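Local atomic coordinates of beta-phenylalanine aminotransferase (Variovorax paradoxus, PDB entry 4AO9), a protein that catalyses the pyridoxal-5'-phosphate-dependent transfer of the amino group of beta-phenylalanine, probably to a 2-oxo acid acceptor. Residues A[101-115]-A[325-339]. Numbering follows the deposited sequence.
Sequences YGHSAPEIRDAVIEA and VMTMAAGYAGLTKLF
Helices 106-115 and 325-337 pack in a roughly antiparallel way, with Val-112 opposite Met-326, Ala-111 opposite Ala-329 and Ile-108 opposite Ala-330. Their axes come within 8.1 Å, and their directions differ by 148°. Small residues allow this close approach. Ala-111 CB meets Ala-333 CB at 3.6 Å, and Ala-115 CB touches Ala-329 CB at 3.8 Å. Val-112 uses both branches: CG1 meets Met-326 CE at 3.5 Å, while CG2 lies against Ala-330 CB. The Met-326 chain bends at its last torsion (chi3 71°), which turns CE to the valine. On this flank Val-112 also packs on Met-116, and Met-326 on Met-293, of the second subunit. These helices reach the dimer interface of a class-III aminotransferase, a fold-type I PLP enzyme. The Tyr-101 side chain is about 14 Å from a bound PLP. Ile-108 rests CD1 on Ala-330 O and Gly-334 CA. Tyr-101 approaches the same glycine from the loop before helix 106-115, with CE1 3.5 Å from Gly-334 CA. The ring and Ile-108 CD1 fill the space where a CB of Gly-334 would lie. Leu-338 CD1 and Phe-339 CB also approach the ring obliquely, and Tyr-101 OH is hydrogen-bonded to Tyr-288 O. An alanine in place of Tyr-101 is likely to open a gap beside Gly-334 and Leu-338 and leave Tyr-288 O without this donor. Leu-338 also packs against Ala-105 CB and the side chain of Glu-107. The glutamate bends at chi2 (86°), laying its carboxylate beside both leucine methyls. No direct hydrogen bond joins the segments. Instead one water donates to Glu-107 O and accepts from Lys-337 NZ, each at 2.7 Å. On the way the lysine crosses the glutamate obliquely, its CD against Glu-107 CG.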
ATOM      1  N   TYR A 101     -15.496   6.802 -11.128  1.00  9.55           N
ATOM      2  CA  TYR A 101     -16.446   7.840 -10.710  1.00  9.99           C
ATOM      3  C   TYR A 101     -16.163   9.185 -11.358  1.00 10.22           C
ATOM      4  O   TYR A 101     -16.893  10.155 -11.133  1.00 10.94           O
ATOM      5  CB  TYR A 101     -16.425   7.994  -9.183  1.00 10.42           C
ATOM      6  CG  TYR A 101     -16.493   6.674  -8.458  1.00 10.67           C
ATOM      7  CD1 TYR A 101     -17.704   6.017  -8.285  1.00 12.15           C
ATOM      8  CD2 TYR A 101     -15.330   6.065  -7.978  1.00 11.82           C
ATOM      9  CE1 TYR A 101     -17.760   4.787  -7.622  1.00 13.05           C
ATOM     10  CE2 TYR A 101     -15.385   4.832  -7.324  1.00 13.05           C
ATOM     11  CZ  TYR A 101     -16.599   4.216  -7.151  1.00 14.35           C
ATOM     12  OH  TYR A 101     -16.638   2.995  -6.510  1.00 17.06           O
ATOM     13  N   GLY A 102     -15.104   9.242 -12.162  1.00  9.70           N
ATOM     14  CA  GLY A 102     -14.615  10.519 -12.672  1.00  9.75           C
ATOM     15  C   GLY A 102     -13.808  11.260 -11.614  1.00  9.75           C
ATOM     16  O   GLY A 102     -13.499  10.729 -10.532  1.00 10.10           O
ATOM     17  N   HIS A 103     -13.488  12.514 -11.908  1.00  9.81           N
ATOM     18  CA  HIS A 103     -12.500  13.248 -11.113  1.00 10.05           C
ATOM     19  C   HIS A 103     -13.053  14.118 -10.001  1.00 10.23           C
ATOM     20  O   HIS A 103     -12.282  14.651  -9.211  1.00 10.28           O
ATOM     21  CB  HIS A 103     -11.598  14.052 -12.054  1.00 10.05           C
ATOM     22  CG  HIS A 103     -10.943  13.191 -13.080  1.00  9.81           C
ATOM     23  ND1 HIS A 103      -9.951  12.289 -12.758  1.00 10.08           N
ATOM     24  CD2 HIS A 103     -11.202  13.015 -14.398  1.00 10.60           C
ATOM     25  CE1 HIS A 103      -9.601  11.620 -13.843  1.00 10.45           C
ATOM     26  NE2 HIS A 103     -10.348  12.039 -14.853  1.00  9.92           N
ATOM     27  N   SER A 104     -14.378  14.237  -9.918  1.00 10.53           N
ATOM     28  CA  SER A 104     -14.988  15.208  -9.007  1.00 10.95           C
ATOM     29  C   SER A 104     -16.375  14.829  -8.515  1.00 11.42           C
ATOM     30  O   SER A 104     -17.197  15.704  -8.262  1.00 12.01           O
ATOM     31  CB  SER A 104     -15.053  16.586  -9.678  1.00 11.48           C
ATOM     32  OG  SER A 104     -15.824  16.533 -10.863  1.00 11.87           O
ATOM     33  N   ALA A 105     -16.640  13.538  -8.368  1.00 10.76           N
ATOM     34  CA  ALA A 105     -17.955  13.091  -7.911  1.00 11.39           C
ATOM     35  C   ALA A 105     -18.274  13.678  -6.533  1.00 11.36           C
ATOM     36  O   ALA A 105     -17.519  13.470  -5.593  1.00 11.62           O
ATOM     37  CB  ALA A 105     -18.006  11.561  -7.880  1.00 11.56           C
ATOM     38  N   PRO A 106     -19.381  14.436  -6.404  1.00 11.88           N
ATOM     39  CA  PRO A 106     -19.683  15.021  -5.103  1.00 12.04           C
ATOM     40  C   PRO A 106     -20.006  13.971  -4.046  1.00 12.12           C
ATOM     41  O   PRO A 106     -19.752  14.197  -2.867  1.00 12.80           O
ATOM     42  CB  PRO A 106     -20.898  15.926  -5.383  1.00 12.15           C
ATOM     43  CG  PRO A 106     -21.500  15.378  -6.628  1.00 13.57           C
ATOM     44  CD  PRO A 106     -20.350  14.842  -7.439  1.00 12.18           C
ATOM     45  N   GLU A 107     -20.521  12.819  -4.469  1.00 12.19           N
ATOM     46  CA  GLU A 107     -20.848  11.733  -3.538  1.00 12.86           C
ATOM     47  C   GLU A 107     -19.598  11.249  -2.811  1.00 12.71           C
ATOM     48  O   GLU A 107     -19.641  10.948  -1.608  1.00 13.60           O
ATOM     49  CB  GLU A 107     -21.512  10.575  -4.285  1.00 13.07           C
ATOM     50  CG  GLU A 107     -22.899  10.909  -4.837  1.00 14.85           C
ATOM     51  CD  GLU A 107     -22.871  11.575  -6.216  1.00 16.03           C
ATOM     52  OE1 GLU A 107     -21.778  11.865  -6.762  1.00 13.90           O
ATOM     53  OE2 GLU A 107     -23.978  11.815  -6.771  1.00 19.57           O
ATOM     54  N   ILE A 108     -18.489  11.193  -3.545  1.00 12.18           N
ATOM     55  CA  ILE A 108     -17.207  10.774  -2.989  1.00 11.82           C
ATOM     56  C   ILE A 108     -16.642  11.881  -2.118  1.00 11.62           C
ATOM     57  O   ILE A 108     -16.264  11.648  -0.958  1.00 11.57           O
ATOM     58  CB  ILE A 108     -16.197  10.434  -4.127  1.00 11.39           C
ATOM     59  CG1 ILE A 108     -16.699   9.269  -5.006  1.00 12.37           C
ATOM     60  CG2 ILE A 108     -14.793  10.148  -3.573  1.00 11.45           C
ATOM     61  CD1 ILE A 108     -16.957   7.957  -4.269  1.00 13.33           C
ATOM     62  N   ARG A 109     -16.582  13.088  -2.671  1.00 11.35           N
ATOM     63  CA  ARG A 109     -16.023  14.208  -1.938  1.00 12.07           C
ATOM     64  C   ARG A 109     -16.761  14.441  -0.620  1.00 11.89           C
ATOM     65  O   ARG A 109     -16.126  14.620   0.415  1.00 11.42           O
ATOM     66  CB  ARG A 109     -16.002  15.459  -2.804  1.00 12.63           C
ATOM     67  CG  ARG A 109     -15.408  16.675  -2.104  1.00 15.04           C
ATOM     68  CD  ARG A 109     -15.277  17.848  -3.059  1.00 17.55           C
ATOM     69  NE  ARG A 109     -16.580  18.249  -3.581  1.00 20.02           N
ATOM     70  CZ  ARG A 109     -17.032  17.973  -4.803  1.00 21.51           C
ATOM     71  NH1 ARG A 109     -16.281  17.293  -5.672  1.00 22.54           N
ATOM     72  NH2 ARG A 109     -18.239  18.386  -5.161  1.00 23.05           N
ATOM     73  N   ASP A 110     -18.093  14.418  -0.657  1.00 11.97           N
ATOM     74  CA  ASP A 110     -18.883  14.637   0.563  1.00 12.44           C
ATOM     75  C   ASP A 110     -18.690  13.522   1.600  1.00 12.08           C
ATOM     76  O   ASP A 110     -18.651  13.801   2.800  1.00 12.70           O
ATOM     77  CB  ASP A 110     -20.369  14.830   0.236  1.00 13.04           C
ATOM     78  CG  ASP A 110     -20.645  16.129  -0.514  1.00 15.24           C
ATOM     79  OD1 ASP A 110     -19.773  17.022  -0.545  1.00 17.34           O
ATOM     80  OD2 ASP A 110     -21.748  16.245  -1.079  1.00 19.25           O
ATOM     81  N   ALA A 111     -18.546  12.279   1.140  1.00 11.74           N
ATOM     82  CA  ALA A 111     -18.283  11.172   2.055  1.00 11.83           C
ATOM     83  C   ALA A 111     -16.937  11.345   2.750  1.00 12.06           C
ATOM     84  O   ALA A 111     -16.819  11.114   3.947  1.00 12.51           O
ATOM     85  CB  ALA A 111     -18.344   9.850   1.321  1.00 12.17           C
ATOM     86  N   VAL A 112     -15.926  11.749   1.992  1.00 11.24           N
ATOM     87  CA  VAL A 112     -14.594  11.963   2.546  1.00 11.77           C
ATOM     88  C   VAL A 112     -14.612  13.128   3.537  1.00 11.96           C
ATOM     89  O   VAL A 112     -14.036  13.027   4.629  1.00 12.08           O
ATOM     90  CB  VAL A 112     -13.547  12.196   1.419  1.00 11.58           C
ATOM     91  CG1 VAL A 112     -12.198  12.647   1.992  1.00 12.74           C
ATOM     92  CG2 VAL A 112     -13.366  10.930   0.595  1.00 12.23           C
ATOM     93  N   ILE A 113     -15.260  14.230   3.164  1.00 12.30           N
ATOM     94  CA  ILE A 113     -15.362  15.388   4.061  1.00 13.49           C
ATOM     95  C   ILE A 113     -16.058  15.013   5.376  1.00 13.62           C
ATOM     96  O   ILE A 113     -15.575  15.358   6.459  1.00 13.27           O
ATOM     97  CB  ILE A 113     -16.077  16.573   3.368  1.00 13.92           C
ATOM     98  CG1 ILE A 113     -15.175  17.149   2.275  1.00 15.96           C
ATOM     99  CG2 ILE A 113     -16.499  17.655   4.387  1.00 15.49           C
ATOM    100  CD1 ILE A 113     -15.826  18.216   1.407  1.00 18.10           C
ATOM    101  N   GLU A 114     -17.181  14.310   5.281  1.00 14.02           N
ATOM    102  CA  GLU A 114     -17.893  13.876   6.482  1.00 14.46           C
ATOM    103  C   GLU A 114     -17.017  12.970   7.360  1.00 13.88           C
ATOM    104  O   GLU A 114     -17.005  13.122   8.583  1.00 14.26           O
ATOM    105  CB  GLU A 114     -19.219  13.187   6.142  1.00 15.72           C
ATOM    106  CG  GLU A 114     -20.009  12.766   7.380  1.00 19.96           C
ATOM    107  CD  GLU A 114     -21.396  12.204   7.083  1.00 25.77           C
ATOM    108  OE1 GLU A 114     -21.820  12.173   5.901  1.00 28.74           O
ATOM    109  OE2 GLU A 114     -22.070  11.796   8.058  1.00 28.53           O
ATOM    110  N   ALA A 115     -16.280  12.047   6.740  1.00 12.79           N
ATOM    111  CA  ALA A 115     -15.364  11.186   7.496  1.00 12.43           C
ATOM    112  C   ALA A 115     -14.295  12.003   8.218  1.00 11.91           C
ATOM    113  O   ALA A 115     -14.034  11.775   9.407  1.00 12.17           O
ATOM    114  CB  ALA A 115     -14.723  10.147   6.594  1.00 12.07           C
ATOM    115  N   VAL A 325     -10.664   5.644   7.790  1.00  9.31           N
ATOM    116  CA  VAL A 325     -12.056   6.044   7.627  1.00 10.44           C
ATOM    117  C   VAL A 325     -12.367   6.728   6.310  1.00 10.51           C
ATOM    118  O   VAL A 325     -13.496   6.650   5.828  1.00 10.72           O
ATOM    119  CB  VAL A 325     -12.576   6.925   8.794  1.00 10.49           C
ATOM    120  CG1 VAL A 325     -12.659   6.128  10.073  1.00 12.18           C
ATOM    121  CG2 VAL A 325     -11.737   8.187   8.958  1.00 12.99           C
ATOM    122  N   MET A 326     -11.380   7.397   5.718  1.00 10.68           N
ATOM    123  CA  MET A 326     -11.642   8.082   4.452  1.00 11.18           C
ATOM    124  C   MET A 326     -11.880   7.092   3.314  1.00 10.80           C
ATOM    125  O   MET A 326     -12.844   7.229   2.565  1.00 11.47           O
ATOM    126  CB  MET A 326     -10.506   9.052   4.142  1.00 11.68           C
ATOM    127  CG  MET A 326     -10.487  10.222   5.129  1.00 13.05           C
ATOM    128  SD  MET A 326      -8.946  11.133   5.086  1.00 13.42           S
ATOM    129  CE  MET A 326      -9.097  11.934   3.487  1.00 17.33           C
ATOM    130  N   THR A 327     -11.012   6.094   3.202  1.00 10.00           N
ATOM    131  CA  THR A 327     -11.214   5.003   2.242  1.00  9.83           C
ATOM    132  C   THR A 327     -12.519   4.252   2.503  1.00  9.37           C
ATOM    133  O   THR A 327     -13.274   3.979   1.572  1.00  9.23           O
ATOM    134  CB  THR A 327     -10.031   4.009   2.253  1.00 10.06           C
ATOM    135  OG1 THR A 327      -8.835   4.707   1.854  1.00 12.19           O
ATOM    136  CG2 THR A 327     -10.279   2.816   1.308  1.00 11.11           C
ATOM    137  N   MET A 328     -12.789   3.924   3.760  1.00  9.10           N
ATOM    138  CA  MET A 328     -14.002   3.168   4.095  1.00  9.47           C
ATOM    139  C   MET A 328     -15.252   3.960   3.703  1.00  9.10           C
ATOM    140  O   MET A 328     -16.202   3.396   3.156  1.00 10.11           O
ATOM    141  CB  MET A 328     -14.051   2.809   5.584  1.00  9.54           C
ATOM    142  CG  MET A 328     -12.867   1.970   6.102  1.00 10.42           C
ATOM    143  SD  MET A 328     -12.655   0.314   5.414  1.00 11.04           S
ATOM    144  CE  MET A 328     -11.435   0.587   4.127  1.00 10.43           C
ATOM    145  N   ALA A 329     -15.243   5.264   3.974  1.00  9.43           N
ATOM    146  CA  ALA A 329     -16.372   6.126   3.625  1.00  9.79           C
ATOM    147  C   ALA A 329     -16.510   6.274   2.109  1.00  9.74           C
ATOM    148  O   ALA A 329     -17.614   6.146   1.561  1.00 10.28           O
ATOM    149  CB  ALA A 329     -16.213   7.490   4.288  1.00 10.09           C
ATOM    150  N   ALA A 330     -15.399   6.532   1.426  1.00  9.56           N
ATOM    151  CA  ALA A 330     -15.447   6.777  -0.018  1.00  9.85           C
ATOM    152  C   ALA A 330     -15.874   5.525  -0.767  1.00  9.93           C
ATOM    153  O   ALA A 330     -16.689   5.588  -1.696  1.00 10.03           O
ATOM    154  CB  ALA A 330     -14.092   7.252  -0.531  1.00  9.68           C
ATOM    155  N   GLY A 331     -15.332   4.381  -0.364  1.00  9.09           N
ATOM    156  CA  GLY A 331     -15.680   3.121  -1.006  1.00  9.62           C
ATOM    157  C   GLY A 331     -17.163   2.825  -0.892  1.00  9.94           C
ATOM    158  O   GLY A 331     -17.813   2.475  -1.881  1.00 10.13           O
ATOM    159  N   TYR A 332     -17.703   2.961   0.318  1.00 10.00           N
ATOM    160  CA  TYR A 332     -19.111   2.665   0.533  1.00 10.42           C
ATOM    161  C   TYR A 332     -20.013   3.622  -0.248  1.00 10.67           C
ATOM    162  O   TYR A 332     -20.979   3.182  -0.883  1.00 11.07           O
ATOM    163  CB  TYR A 332     -19.439   2.693   2.026  1.00 10.49           C
ATOM    164  CG  TYR A 332     -20.846   2.262   2.341  1.00 11.89           C
ATOM    165  CD1 TYR A 332     -21.145   0.921   2.549  1.00 14.23           C
ATOM    166  CD2 TYR A 332     -21.874   3.201   2.434  1.00 14.39           C
ATOM    167  CE1 TYR A 332     -22.434   0.512   2.835  1.00 16.31           C
ATOM    168  CE2 TYR A 332     -23.174   2.802   2.713  1.00 15.62           C
ATOM    169  CZ  TYR A 332     -23.440   1.457   2.914  1.00 17.20           C
ATOM    170  OH  TYR A 332     -24.728   1.057   3.201  1.00 19.16           O
ATOM    171  N   ALA A 333     -19.692   4.915  -0.214  1.00 10.93           N
ATOM    172  CA  ALA A 333     -20.462   5.902  -0.961  1.00 11.12           C
ATOM    173  C   ALA A 333     -20.441   5.611  -2.459  1.00 11.39           C
ATOM    174  O   ALA A 333     -21.476   5.651  -3.124  1.00 11.58           O
ATOM    175  CB  ALA A 333     -19.943   7.291  -0.680  1.00 11.43           C
ATOM    176  N   GLY A 334     -19.267   5.295  -2.994  1.00 11.02           N
ATOM    177  CA  GLY A 334     -19.134   5.046  -4.424  1.00 11.03           C
ATOM    178  C   GLY A 334     -19.937   3.846  -4.885  1.00 11.30           C
ATOM    179  O   GLY A 334     -20.663   3.914  -5.886  1.00 11.91           O
ATOM    180  N   LEU A 335     -19.825   2.748  -4.149  1.00 11.45           N
ATOM    181  CA  LEU A 335     -20.485   1.514  -4.551  1.00 11.90           C
ATOM    182  C   LEU A 335     -22.001   1.545  -4.382  1.00 11.99           C
ATOM    183  O   LEU A 335     -22.722   0.898  -5.154  1.00 12.99           O
ATOM    184  CB  LEU A 335     -19.881   0.311  -3.824  1.00 11.92           C
ATOM    185  CG  LEU A 335     -18.403   0.045  -4.146  1.00 12.44           C
ATOM    186  CD1 LEU A 335     -17.853  -1.040  -3.237  1.00 15.69           C
ATOM    187  CD2 LEU A 335     -18.191  -0.314  -5.609  1.00 13.71           C
ATOM    188  N   THR A 336     -22.478   2.288  -3.384  1.00 11.85           N
ATOM    189  CA  THR A 336     -23.928   2.355  -3.129  1.00 12.60           C
ATOM    190  C   THR A 336     -24.636   3.438  -3.937  1.00 12.87           C
ATOM    191  O   THR A 336     -25.798   3.249  -4.322  1.00 13.95           O
ATOM    192  CB  THR A 336     -24.279   2.574  -1.643  1.00 12.69           C
ATOM    193  OG1 THR A 336     -23.658   3.769  -1.167  1.00 13.06           O
ATOM    194  CG2 THR A 336     -23.847   1.407  -0.781  1.00 13.65           C
ATOM    195  N   LYS A 337     -23.953   4.553  -4.190  1.00 13.34           N
ATOM    196  CA  LYS A 337     -24.595   5.712  -4.829  1.00 13.69           C
ATOM    197  C   LYS A 337     -24.313   5.842  -6.319  1.00 13.40           C
ATOM    198  O   LYS A 337     -25.122   6.431  -7.054  1.00 14.50           O
ATOM    199  CB  LYS A 337     -24.224   7.019  -4.115  1.00 13.36           C
ATOM    200  CG  LYS A 337     -24.669   7.082  -2.662  1.00 15.49           C
ATOM    201  CD  LYS A 337     -24.259   8.390  -2.004  1.00 19.32           C
ATOM    202  CE  LYS A 337     -24.680   8.432  -0.538  1.00 21.48           C
ATOM    203  NZ  LYS A 337     -24.428   9.777   0.060  1.00 26.58           N
ATOM    204  N   LEU A 338     -23.180   5.306  -6.772  1.00 12.99           N
ATOM    205  CA  LEU A 338     -22.732   5.545  -8.139  1.00 12.77           C
ATOM    206  C   LEU A 338     -22.455   4.276  -8.923  1.00 12.67           C
ATOM    207  O   LEU A 338     -23.153   3.980  -9.887  1.00 13.09           O
ATOM    208  CB  LEU A 338     -21.495   6.454  -8.148  1.00 12.47           C
ATOM    209  CG  LEU A 338     -21.706   7.873  -7.622  1.00 12.62           C
ATOM    210  CD1 LEU A 338     -20.388   8.603  -7.507  1.00 12.97           C
ATOM    211  CD2 LEU A 338     -22.676   8.619  -8.540  1.00 14.71           C
ATOM    212  N   PHE A 339     -21.438   3.523  -8.520  1.00 12.81           N
ATOM    213  CA  PHE A 339     -21.077   2.325  -9.265  1.00 13.23           C
ATOM    214  C   PHE A 339     -21.696   1.094  -8.639  1.00 14.10           C
ATOM    215  O   PHE A 339     -21.005   0.222  -8.094  1.00 14.38           O
ATOM    216  CB  PHE A 339     -19.559   2.183  -9.391  1.00 12.63           C
ATOM    217  CG  PHE A 339     -19.130   1.221 -10.475  1.00 13.01           C
ATOM    218  CD1 PHE A 339     -19.447   1.468 -11.808  1.00 12.97           C
ATOM    219  CD2 PHE A 339     -18.413   0.070 -10.162  1.00 13.91           C
ATOM    220  CE1 PHE A 339     -19.051   0.591 -12.814  1.00 13.38           C
ATOM    221  CE2 PHE A 339     -18.014  -0.816 -11.161  1.00 15.37           C
ATOM    222  CZ  PHE A 339     -18.332  -0.551 -12.494  1.00 14.36           C
TER
HETATM  223  O   HOH W   1     -21.946  10.681  -0.282  1.00 16.56           O